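Local coordinates for protein extracellular ligand-binding receptor (Sphaerobacter thermophilus, PDB 4ZPJ) that probably serves as the substrate-binding component of an ABC transporter, capturing a small solute outside the cell and handing it on for import, at residues I109-T112 / R113-I116; L168-V171 / S172-G176; Q269-F273 / G274-S278. One frame throughout, in Å; residues are numbered along the deposited sequence.

Contact 1 (I109-T112 / R113-I116)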
ATOM      1  N   ILE A 109     -12.607  -5.870 -16.409  1.00 50.91           N
ATOM      2  CA  ILE A 109     -12.747  -5.385 -17.783  1.00 53.41           C
ATOM      3  C   ILE A 109     -14.166  -4.924 -18.119  1.00 51.75           C
ATOM      4  O   ILE A 109     -14.380  -3.827 -18.651  1.00 52.76           O
ATOM      5  CB  ILE A 109     -12.320  -6.499 -18.778  1.00 57.47           C
ATOM      6  CG1 ILE A 109     -10.804  -6.442 -19.011  1.00 58.84           C
ATOM      7  CG2 ILE A 109     -13.049  -6.399 -20.112  1.00 58.99           C
ATOM      8  CD1 ILE A 109     -10.197  -7.793 -19.342  1.00 60.20           C
ATOM      9  N   THR A 110     -15.123  -5.781 -17.819  1.00 50.78           N
ATOM     10  CA  THR A 110     -16.519  -5.482 -18.004  1.00 50.83           C
ATOM     11  C   THR A 110     -16.877  -4.249 -17.181  1.00 49.08           C
ATOM     12  O   THR A 110     -17.457  -3.299 -17.668  1.00 50.01           O
ATOM     13  CB  THR A 110     -17.390  -6.677 -17.524  1.00 51.47           C
ATOM     14  OG1 THR A 110     -17.093  -7.848 -18.313  1.00 54.78           O
ATOM     15  CG2 THR A 110     -18.885  -6.337 -17.630  1.00 52.05           C
ATOM     16  N   LYS A 111     -16.573  -4.278 -15.905  1.00 48.27           N
ATOM     17  CA  LYS A 111     -16.888  -3.120 -15.077  1.00 49.51           C
ATOM     18  C   LYS A 111     -16.252  -1.832 -15.587  1.00 47.79           C
ATOM     19  O   LYS A 111     -16.901  -0.797 -15.583  1.00 47.04           O
ATOM     20  CB  LYS A 111     -16.528  -3.390 -13.607  1.00 48.88           C
ATOM     21  CG  LYS A 111     -17.453  -4.431 -12.941  1.00 53.49           C
ATOM     22  CD  LYS A 111     -18.920  -4.285 -13.360  1.00 53.48           C
ATOM     23  CE  LYS A 111     -19.850  -5.186 -12.564  1.00 56.27           C
ATOM     24  NZ  LYS A 111     -20.006  -4.686 -11.193  1.00 56.06           N
ATOM     25  N   THR A 112     -15.000  -1.910 -16.023  1.00 46.72           N
ATOM     26  CA  THR A 112     -14.270  -0.737 -16.439  1.00 47.61           C
ATOM     27  C   THR A 112     -14.888  -0.257 -17.723  1.00 50.96           C
ATOM     28  O   THR A 112     -15.144   0.933 -17.854  1.00 50.76           O
ATOM     29  CB  THR A 112     -12.756  -1.028 -16.609  1.00 46.85           C
ATOM     30  OG1 THR A 112     -12.178  -1.353 -15.341  1.00 44.66           O
ATOM     31  CG2 THR A 112     -12.021   0.159 -17.147  1.00 47.10           C
ATOM     32  N   ARG A 113     -15.201  -1.178 -18.649  1.00 53.99           N
ATOM     33  CA  ARG A 113     -15.831  -0.747 -19.893  1.00 57.95           C
ATOM     34  C   ARG A 113     -17.146  -0.035 -19.648  1.00 55.02           C
ATOM     35  O   ARG A 113     -17.420   0.962 -20.278  1.00 55.61           O
ATOM     36  CB  ARG A 113     -16.055  -1.899 -20.868  1.00 64.05           C
ATOM     37  CG  ARG A 113     -14.789  -2.238 -21.640  1.00 69.58           C
ATOM     38  CD  ARG A 113     -15.067  -2.901 -22.996  1.00 74.06           C
ATOM     39  NE  ARG A 113     -13.976  -2.584 -23.943  1.00 80.77           N
ATOM     40  CZ  ARG A 113     -12.844  -3.291 -24.105  1.00 80.37           C
ATOM     41  NH1 ARG A 113     -12.611  -4.410 -23.420  1.00 77.20           N
ATOM     42  NH2 ARG A 113     -11.939  -2.887 -24.985  1.00 81.58           N
ATOM     43  N   GLN A 114     -17.940  -0.548 -18.723  1.00 52.17           N
ATOM     44  CA  GLN A 114     -19.201   0.090 -18.340  1.00 55.03           C
ATOM     45  C   GLN A 114     -19.046   1.532 -17.765  1.00 51.17           C
ATOM     46  O   GLN A 114     -19.754   2.435 -18.156  1.00 50.56           O
ATOM     47  CB  GLN A 114     -19.939  -0.835 -17.366  1.00 58.63           C
ATOM     48  CG  GLN A 114     -21.052  -0.194 -16.574  1.00 65.94           C
ATOM     49  CD  GLN A 114     -21.423  -0.993 -15.335  1.00 74.44           C
ATOM     50  OE1 GLN A 114     -21.507  -2.241 -15.366  1.00 79.85           O
ATOM     51  NE2 GLN A 114     -21.671  -0.275 -14.234  1.00 75.85           N
ATOM     52  N   LEU A 115     -18.099   1.743 -16.866  1.00 48.49           N
ATOM     53  CA  LEU A 115     -17.933   3.052 -16.241  1.00 48.27           C
ATOM     54  C   LEU A 115     -17.523   4.079 -17.284  1.00 49.25           C
ATOM     55  O   LEU A 115     -17.984   5.204 -17.249  1.00 49.10           O
ATOM     56  CB  LEU A 115     -16.850   3.015 -15.169  1.00 45.75           C
ATOM     57  CG  LEU A 115     -17.060   2.177 -13.925  1.00 45.27           C
ATOM     58  CD1 LEU A 115     -15.701   2.022 -13.219  1.00 44.34           C
ATOM     59  CD2 LEU A 115     -18.090   2.826 -13.010  1.00 44.96           C
ATOM     60  N   ILE A 116     -16.634   3.672 -18.193  1.00 49.20           N
ATOM     61  CA  ILE A 116     -16.246   4.513 -19.304  1.00 52.17           C
ATOM     62  C   ILE A 116     -17.418   4.734 -20.284  1.00 56.42           C
ATOM     63  O   ILE A 116     -17.794   5.868 -20.508  1.00 57.90           O
ATOM     64  CB  ILE A 116     -15.128   3.866 -20.125  1.00 54.31           C
ATOM     65  CG1 ILE A 116     -13.841   3.707 -19.311  1.00 55.26           C
ATOM     66  CG2 ILE A 116     -14.914   4.654 -21.414  1.00 56.79           C
ATOM     67  CD1 ILE A 116     -12.706   3.096 -20.100  1.00 56.59           C
TER

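Contact 2 (L168-V171 / S172-G176)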
ATOM      1  N   LEU A 168      -2.172   7.338 -16.118  1.00 43.27           N
ATOM      2  CA  LEU A 168      -2.097   6.491 -14.914  1.00 40.79           C
ATOM      3  C   LEU A 168      -1.265   7.102 -13.790  1.00 37.22           C
ATOM      4  O   LEU A 168      -0.129   7.471 -13.998  1.00 37.33           O
ATOM      5  CB  LEU A 168      -1.496   5.123 -15.245  1.00 44.31           C
ATOM      6  CG  LEU A 168      -2.176   4.422 -16.430  1.00 49.84           C
ATOM      7  CD1 LEU A 168      -1.462   3.119 -16.794  1.00 51.14           C
ATOM      8  CD2 LEU A 168      -3.634   4.181 -16.136  1.00 48.14           C
ATOM      9  N   PHE A 169      -1.877   7.208 -12.629  1.00 34.37           N
ATOM     10  CA  PHE A 169      -1.246   7.668 -11.423  1.00 35.73           C
ATOM     11  C   PHE A 169      -1.404   6.602 -10.382  1.00 34.54           C
ATOM     12  O   PHE A 169      -2.433   5.913 -10.354  1.00 39.32           O
ATOM     13  CB  PHE A 169      -1.936   8.951 -10.909  1.00 36.31           C
ATOM     14  CG  PHE A 169      -1.851  10.122 -11.845  1.00 35.39           C
ATOM     15  CD1 PHE A 169      -2.716  10.223 -12.941  1.00 38.57           C
ATOM     16  CD2 PHE A 169      -0.967  11.119 -11.620  1.00 37.02           C
ATOM     17  CE1 PHE A 169      -2.630  11.301 -13.826  1.00 40.04           C
ATOM     18  CE2 PHE A 169      -0.893  12.247 -12.473  1.00 37.68           C
ATOM     19  CZ  PHE A 169      -1.729  12.328 -13.574  1.00 39.13           C
ATOM     20  N   ARG A 170      -0.442   6.492  -9.489  1.00 32.52           N
ATOM     21  CA  ARG A 170      -0.566   5.558  -8.389  1.00 32.52           C
ATOM     22  C   ARG A 170      -0.283   6.223  -7.080  1.00 33.95           C
ATOM     23  O   ARG A 170       0.742   6.892  -6.941  1.00 32.75           O
ATOM     24  CB  ARG A 170       0.369   4.361  -8.623  1.00 30.87           C
ATOM     25  CG  ARG A 170       0.319   3.353  -7.510  1.00 31.78           C
ATOM     26  CD  ARG A 170       0.462   1.937  -8.045  1.00 32.11           C
ATOM     27  NE  ARG A 170       1.796   1.706  -8.491  1.00 31.92           N
ATOM     28  CZ  ARG A 170       2.225   0.627  -9.124  1.00 34.41           C
ATOM     29  NH1 ARG A 170       1.412  -0.402  -9.410  1.00 36.81           N
ATOM     30  NH2 ARG A 170       3.509   0.548  -9.450  1.00 33.27           N
ATOM     31  N   VAL A 171      -1.188   6.066  -6.104  1.00 35.91           N
ATOM     32  CA  VAL A 171      -1.028   6.784  -4.823  1.00 34.07           C
ATOM     33  C   VAL A 171      -0.702   5.822  -3.679  1.00 36.33           C
ATOM     34  O   VAL A 171      -0.529   6.251  -2.526  1.00 37.31           O
ATOM     35  CB  VAL A 171      -2.269   7.590  -4.425  1.00 33.96           C
ATOM     36  CG1 VAL A 171      -2.575   8.677  -5.435  1.00 35.02           C
ATOM     37  CG2 VAL A 171      -3.470   6.688  -4.254  1.00 35.67           C
ATOM     38  N   SER A 172      -0.666   4.522  -3.962  1.00 34.69           N
ATOM     39  CA  SER A 172      -0.334   3.546  -2.914  1.00 35.03           C
ATOM     40  C   SER A 172       1.198   3.240  -2.845  1.00 34.04           C
ATOM     41  O   SER A 172       1.964   3.786  -2.014  1.00 34.14           O
ATOM     42  CB  SER A 172      -1.166   2.293  -3.154  1.00 35.70           C
ATOM     43  OG  SER A 172      -0.965   1.803  -4.465  1.00 35.04           O
ATOM     44  N   PHE A 173       1.669   2.413  -3.745  1.00 33.67           N
ATOM     45  CA  PHE A 173       3.066   2.033  -3.710  1.00 34.06           C
ATOM     46  C   PHE A 173       3.299   1.198  -4.934  1.00 34.95           C
ATOM     47  O   PHE A 173       2.344   0.663  -5.504  1.00 31.76           O
ATOM     48  CB  PHE A 173       3.404   1.182  -2.448  1.00 34.41           C
ATOM     49  CG  PHE A 173       2.391   0.128  -2.150  1.00 35.03           C
ATOM     50  CD1 PHE A 173       2.471  -1.113  -2.748  1.00 37.91           C
ATOM     51  CD2 PHE A 173       1.336   0.376  -1.297  1.00 35.85           C
ATOM     52  CE1 PHE A 173       1.522  -2.101  -2.518  1.00 37.85           C
ATOM     53  CE2 PHE A 173       0.363  -0.599  -1.062  1.00 36.13           C
ATOM     54  CZ  PHE A 173       0.465  -1.837  -1.666  1.00 39.81           C
ATOM     55  N   ALA A 174       4.546   1.140  -5.394  1.00 34.51           N
ATOM     56  CA  ALA A 174       4.917  -0.055  -6.171  1.00 36.50           C
ATOM     57  C   ALA A 174       5.334  -1.112  -5.139  1.00 36.03           C
ATOM     58  O   ALA A 174       5.968  -0.752  -4.131  1.00 38.77           O
ATOM     59  CB  ALA A 174       6.060   0.266  -7.112  1.00 37.11           C
ATOM     60  N   ASN A 175       4.994  -2.373  -5.342  1.00 35.28           N
ATOM     61  CA  ASN A 175       5.381  -3.419  -4.379  1.00 34.90           C
ATOM     62  C   ASN A 175       6.821  -3.302  -3.947  1.00 33.82           C
ATOM     63  O   ASN A 175       7.712  -3.171  -4.773  1.00 34.10           O
ATOM     64  CB  ASN A 175       5.234  -4.812  -5.002  1.00 36.25           C
ATOM     65  CG  ASN A 175       3.805  -5.196  -5.178  1.00 34.72           C
ATOM     66  OD1 ASN A 175       3.005  -4.887  -4.351  1.00 36.53           O
ATOM     67  ND2 ASN A 175       3.481  -5.762  -6.284  1.00 35.80           N
ATOM     68  N   GLY A 176       7.026  -3.398  -2.663  1.00 34.23           N
ATOM     69  CA  GLY A 176       8.316  -3.251  -2.060  1.00 36.90           C
ATOM     70  C   GLY A 176       8.700  -1.853  -1.577  1.00 35.06           C
ATOM     71  O   GLY A 176       9.714  -1.675  -0.861  1.00 34.53           O
TER

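Contact 3 (Q269-F273 / G274-S278)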
ATOM      1  N   GLN A 269       3.871 -18.534  14.400  1.00 40.84           N
ATOM      2  CA  GLN A 269       4.647 -19.784  14.444  1.00 42.91           C
ATOM      3  C   GLN A 269       6.138 -19.484  14.513  1.00 40.53           C
ATOM      4  O   GLN A 269       6.922 -20.229  15.098  1.00 39.50           O
ATOM      5  CB  GLN A 269       4.311 -20.713  13.275  1.00 43.67           C
ATOM      6  CG  GLN A 269       2.831 -21.151  13.267  1.00 45.49           C
ATOM      7  CD  GLN A 269       2.470 -22.014  12.057  1.00 46.97           C
ATOM      8  OE1 GLN A 269       3.332 -22.579  11.390  1.00 47.65           O
ATOM      9  NE2 GLN A 269       1.200 -22.099  11.764  1.00 49.62           N
ATOM     10  N   TYR A 270       6.514 -18.363  13.956  1.00 39.80           N
ATOM     11  CA  TYR A 270       7.880 -17.888  14.089  1.00 40.11           C
ATOM     12  C   TYR A 270       8.239 -17.738  15.559  1.00 39.76           C
ATOM     13  O   TYR A 270       9.324 -18.133  15.964  1.00 42.90           O
ATOM     14  CB  TYR A 270       8.074 -16.596  13.308  1.00 39.23           C
ATOM     15  CG  TYR A 270       9.506 -16.197  13.121  1.00 41.32           C
ATOM     16  CD1 TYR A 270      10.255 -16.675  12.024  1.00 45.91           C
ATOM     17  CD2 TYR A 270      10.127 -15.352  14.009  1.00 42.29           C
ATOM     18  CE1 TYR A 270      11.574 -16.299  11.829  1.00 46.03           C
ATOM     19  CE2 TYR A 270      11.443 -14.957  13.809  1.00 44.23           C
ATOM     20  CZ  TYR A 270      12.155 -15.427  12.722  1.00 45.80           C
ATOM     21  OH  TYR A 270      13.463 -15.068  12.564  1.00 47.92           O
ATOM     22  N   GLN A 271       7.314 -17.277  16.375  1.00 38.79           N
ATOM     23  CA  GLN A 271       7.602 -17.121  17.780  1.00 42.62           C
ATOM     24  C   GLN A 271       7.470 -18.416  18.527  1.00 43.75           C
ATOM     25  O   GLN A 271       8.318 -18.771  19.314  1.00 45.64           O
ATOM     26  CB  GLN A 271       6.650 -16.113  18.386  1.00 46.15           C
ATOM     27  CG  GLN A 271       6.788 -15.952  19.885  1.00 50.85           C
ATOM     28  CD  GLN A 271       5.547 -15.300  20.468  1.00 55.12           C
ATOM     29  OE1 GLN A 271       4.411 -15.650  20.121  1.00 56.06           O
ATOM     30  NE2 GLN A 271       5.760 -14.350  21.348  1.00 57.89           N
ATOM     31  N   GLU A 272       6.387 -19.129  18.279  1.00 45.25           N
ATOM     32  CA  GLU A 272       6.132 -20.396  18.964  1.00 47.25           C
ATOM     33  C   GLU A 272       7.207 -21.453  18.719  1.00 47.32           C
ATOM     34  O   GLU A 272       7.531 -22.224  19.606  1.00 45.85           O
ATOM     35  CB  GLU A 272       4.744 -20.946  18.569  1.00 48.58           C
ATOM     36  CG  GLU A 272       3.618 -20.122  19.172  1.00 50.98           C
ATOM     37  CD  GLU A 272       2.235 -20.692  18.912  1.00 56.85           C
ATOM     38  OE1 GLU A 272       2.043 -21.452  17.930  1.00 60.95           O
ATOM     39  OE2 GLU A 272       1.321 -20.356  19.703  1.00 65.65           O
ATOM     40  N   PHE A 273       7.774 -21.444  17.527  1.00 48.11           N
ATOM     41  CA  PHE A 273       8.795 -22.425  17.113  1.00 51.72           C
ATOM     42  C   PHE A 273      10.158 -22.026  17.677  1.00 50.87           C
ATOM     43  O   PHE A 273      11.063 -22.839  17.726  1.00 49.44           O
ATOM     44  CB  PHE A 273       8.833 -22.438  15.595  1.00 54.99           C
ATOM     45  CG  PHE A 273       9.385 -23.675  14.972  1.00 61.26           C
ATOM     46  CD1 PHE A 273       8.647 -24.844  14.949  1.00 64.62           C
ATOM     47  CD2 PHE A 273      10.604 -23.636  14.280  1.00 64.53           C
ATOM     48  CE1 PHE A 273       9.153 -25.977  14.334  1.00 68.01           C
ATOM     49  CE2 PHE A 273      11.112 -24.759  13.657  1.00 66.63           C
ATOM     50  CZ  PHE A 273      10.385 -25.935  13.681  1.00 68.92           C
ATOM     51  N   GLY A 274      10.318 -20.782  18.135  1.00 47.87           N
ATOM     52  CA  GLY A 274      11.526 -20.469  18.892  1.00 49.87           C
ATOM     53  C   GLY A 274      12.478 -19.546  18.142  1.00 50.48           C
ATOM     54  O   GLY A 274      13.462 -19.065  18.713  1.00 49.50           O
ATOM     55  N   LEU A 275      12.157 -19.269  16.881  1.00 48.47           N
ATOM     56  CA  LEU A 275      13.011 -18.420  16.062  1.00 48.55           C
ATOM     57  C   LEU A 275      12.982 -16.979  16.503  1.00 47.24           C
ATOM     58  O   LEU A 275      13.949 -16.294  16.380  1.00 49.88           O
ATOM     59  CB  LEU A 275      12.672 -18.524  14.572  1.00 46.54           C
ATOM     60  CG  LEU A 275      12.755 -19.932  13.994  1.00 51.04           C
ATOM     61  CD1 LEU A 275      13.000 -19.862  12.491  1.00 52.50           C
ATOM     62  CD2 LEU A 275      13.863 -20.776  14.623  1.00 53.89           C
ATOM     63  N   LYS A 276      11.895 -16.505  17.033  1.00 49.95           N
ATOM     64  CA  LYS A 276      11.895 -15.119  17.473  1.00 49.78           C
ATOM     65  C   LYS A 276      12.964 -14.879  18.547  1.00 55.03           C
ATOM     66  O   LYS A 276      13.647 -13.848  18.545  1.00 52.14           O
ATOM     67  CB  LYS A 276      10.516 -14.743  17.956  1.00 49.89           C
ATOM     68  CG  LYS A 276      10.503 -13.337  18.390  1.00 50.29           C
ATOM     69  CD  LYS A 276       9.153 -12.786  18.636  1.00 51.03           C
ATOM     70  CE  LYS A 276       9.322 -11.260  18.663  1.00 51.73           C
ATOM     71  NZ  LYS A 276       8.251 -10.742  19.510  1.00 53.28           N
ATOM     72  N   ASP A 277      13.153 -15.859  19.429  1.00 57.10           N
ATOM     73  CA  ASP A 277      14.139 -15.753  20.482  1.00 63.02           C
ATOM     74  C   ASP A 277      15.569 -15.695  19.941  1.00 63.29           C
ATOM     75  O   ASP A 277      16.452 -15.241  20.659  1.00 63.06           O
ATOM     76  CB  ASP A 277      14.023 -16.913  21.517  1.00 67.64           C
ATOM     77  CG  ASP A 277      12.839 -16.735  22.513  1.00 76.66           C
ATOM     78  OD1 ASP A 277      11.941 -15.887  22.276  1.00 80.85           O
ATOM     79  OD2 ASP A 277      12.797 -17.460  23.549  1.00 87.78           O
ATOM     80  N   SER A 278      15.806 -16.158  18.708  1.00 60.82           N
ATOM     81  CA  SER A 278      17.186 -16.347  18.235  1.00 60.82           C
ATOM     82  C   SER A 278      17.569 -15.673  16.926  1.00 58.09           C
ATOM     83  O   SER A 278      18.733 -15.412  16.727  1.00 59.48           O
ATOM     84  CB  SER A 278      17.549 -17.850  18.156  1.00 60.77           C
ATOM     85  OG  SER A 278      16.547 -18.587  17.491  1.00 62.99           O
TER
HETATM   86  O   HOH W   1      10.688 -17.355  19.880  1.00 59.08           O

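Contact 1 (I109-T112 / R113-I116)
Ile109 to Ile116 form two unbroken turns of helix 105-117, in which the amides of Arg113, Gln114, Leu115 and Ile116 bond to the carbonyls of Ile109, Thr110, Lys111 and Thr112. The shortest of these four bonds is Arg113 N to Ile109 O, 2.8 Å. The straightest is Ile116 N to Thr112 O, with an N-H...O angle of 173°.

On one flank Ile109 and Arg113 lie side by side and point the same way. Methyl CG2 of Ile109 meets the guanidinium at its edge, near its plane, with 3.9 Å to Arg113 NH1. The first torsion of Arg113 sets CG beside the backbone N, where it passes 3.4 Å from Ile109 O. The chain then runs out extended to NE.

On another flank Lys111 and Gln114 also run alongside each other. Lys111 CD sits 3.9 Å from Gln114 OE1. This is a van der Waals contact of a lysine methylene with the amide oxygen, without a bond between the two side chains. Lys111 NZ bonds to Glu99 OE1 and Asp100 O, while Gln114 NE2 makes weak bonds to Glu99 and Asp119. Glu99 is a known zinc-binding residue of this protein, and a zinc ion lies about 4 Å from the Gln114 side chain.

Thr112 is buried. Its OG1 bonds back to Ala108 O one turn earlier, so this hydroxyl is satisfied inside the helix. With CG2 anti to the backbone N, that methyl comes 4.2 Å from Ile116 CD1. Thr112 also packs on Leu60 and helix 130-142, and Leu115 on Ile97.

This is regular alpha-helical i to i+3 and i to i+4 packing. The helix is the connection of a beta-alpha-beta crossover from strand 92-100 to strand 123-126, in a lobe of the periplasmic binding protein fold.

Contact 2 (L168-V171 / S172-G176)
Arg170 bends its side chain along the loop residues Ser172, Phe173 and Ala174. Phe173 O sits over one face of the guanidinium, 3.2 Å from Arg170 NE and offset toward the rim. The angle is poor for a hydrogen bond, so this carbonyl rests against the flat group instead of taking its N-H. Ala174 CA lies over the same face, and Ala174 CB is 3.5 Å from Arg170 NH2. Nearer the backbone, Arg170 CG passes 3.7 Å from Ser172 OG.

The torsions explain this path. CG stands opposite the backbone N (chi1 179°), and the chain then bends at chi2 and chi3, which brings the guanidinium alongside the following residues.

The next shell fixes the polar ends. Arg170 NH1 bonds to the carbonyls of Leu154 and Ala152, and NH2 bonds to Thr158 OG1. These bonds should hold the rotation of the buried guanidinium. Ser172 OG bonds to Asn151 O, so the same neighbouring loop grips both side chains. Backbone bonds from Phe169 and Val171 to Val149 tie the chain to strand 147-149.

Arg170 closes the edge strand 168-170 of the six-stranded sheet. The loop beyond it leads to helix 180-188 and the four-stranded sheet, as expected of an interlobe hinge crossing in a type I periplasmic binding protein.

Contact 3 (Q269-F273 / G274-S278)
Tyr270 and Leu275 form the apolar part of this helix end. Their side chains cross at about a right angle, and Leu275 CB lies over the centre of the tyrosine ring. This is a CH-pi contact, with CB 3.7 Å from the ring centroid and 12° off its normal. Tyr270 CG is anti to the backbone N (chi1 -167°), which carries the ring forward over the residues after the helix. Beside it, Leu275 CG approaches the edge of the Phe273 ring, 4.3 Å from CD2. Gln271 and Lys276 run side by side, with 4.1 Å between their CB atoms.

The backbone bonds gather on two carbonyls. Tyr270 O accepts Lys276 N at 3.2 Å, from above the carbonyl plane, and also a weak bond from Leu275 N. Gln271 O takes a weak bond from Gly274 N at 3.1 Å. A water bridges the next step, donating to Gln271 O (2.8 Å) and accepting from Asp277 N (2.9 Å).

The polar ends of the side chains reach outward. Tyr270 OH bonds to Ile279 O, Gln271 NE2 to Asp298, and Lys276 NZ to the carbonyls of Leu301 and Ala299. Replacing Tyr270 with alanine would probably leave Leu275 without its ring platform and Ile279 O without this hydroxyl partner.

Gly274 turns the chain with phi 111°, where a CB would clash with Phe273 O. A positive-phi glycine, the six-to-one and five-to-two bonds, both weak, and the apolar pair Tyr270 and Leu275 make a Schellman motif. It ends helix 261-272 and turns the chain toward strand 281-283 of the parallel sheet.

In the fold
The three contacts follow in series along the chain. None nests in or crosses another, and each is local, so none closes a long loop. Contact 1 comes first, within the helix that links strands 92-100 and 123-126 of the six-stranded sheet. Contact 2 begins on strand 168-170, an outer strand of that sheet, and leads the chain toward the second sheet. Its centre is only 7 Å from that of the chain. Contact 3 caps helix 261-272 before strand 281-283 of the four-stranded sheet. Contacts 1 and 3 sit on opposite sides of the chain's centre, their own centres 47 Å apart, with contact 2 between the two lobes.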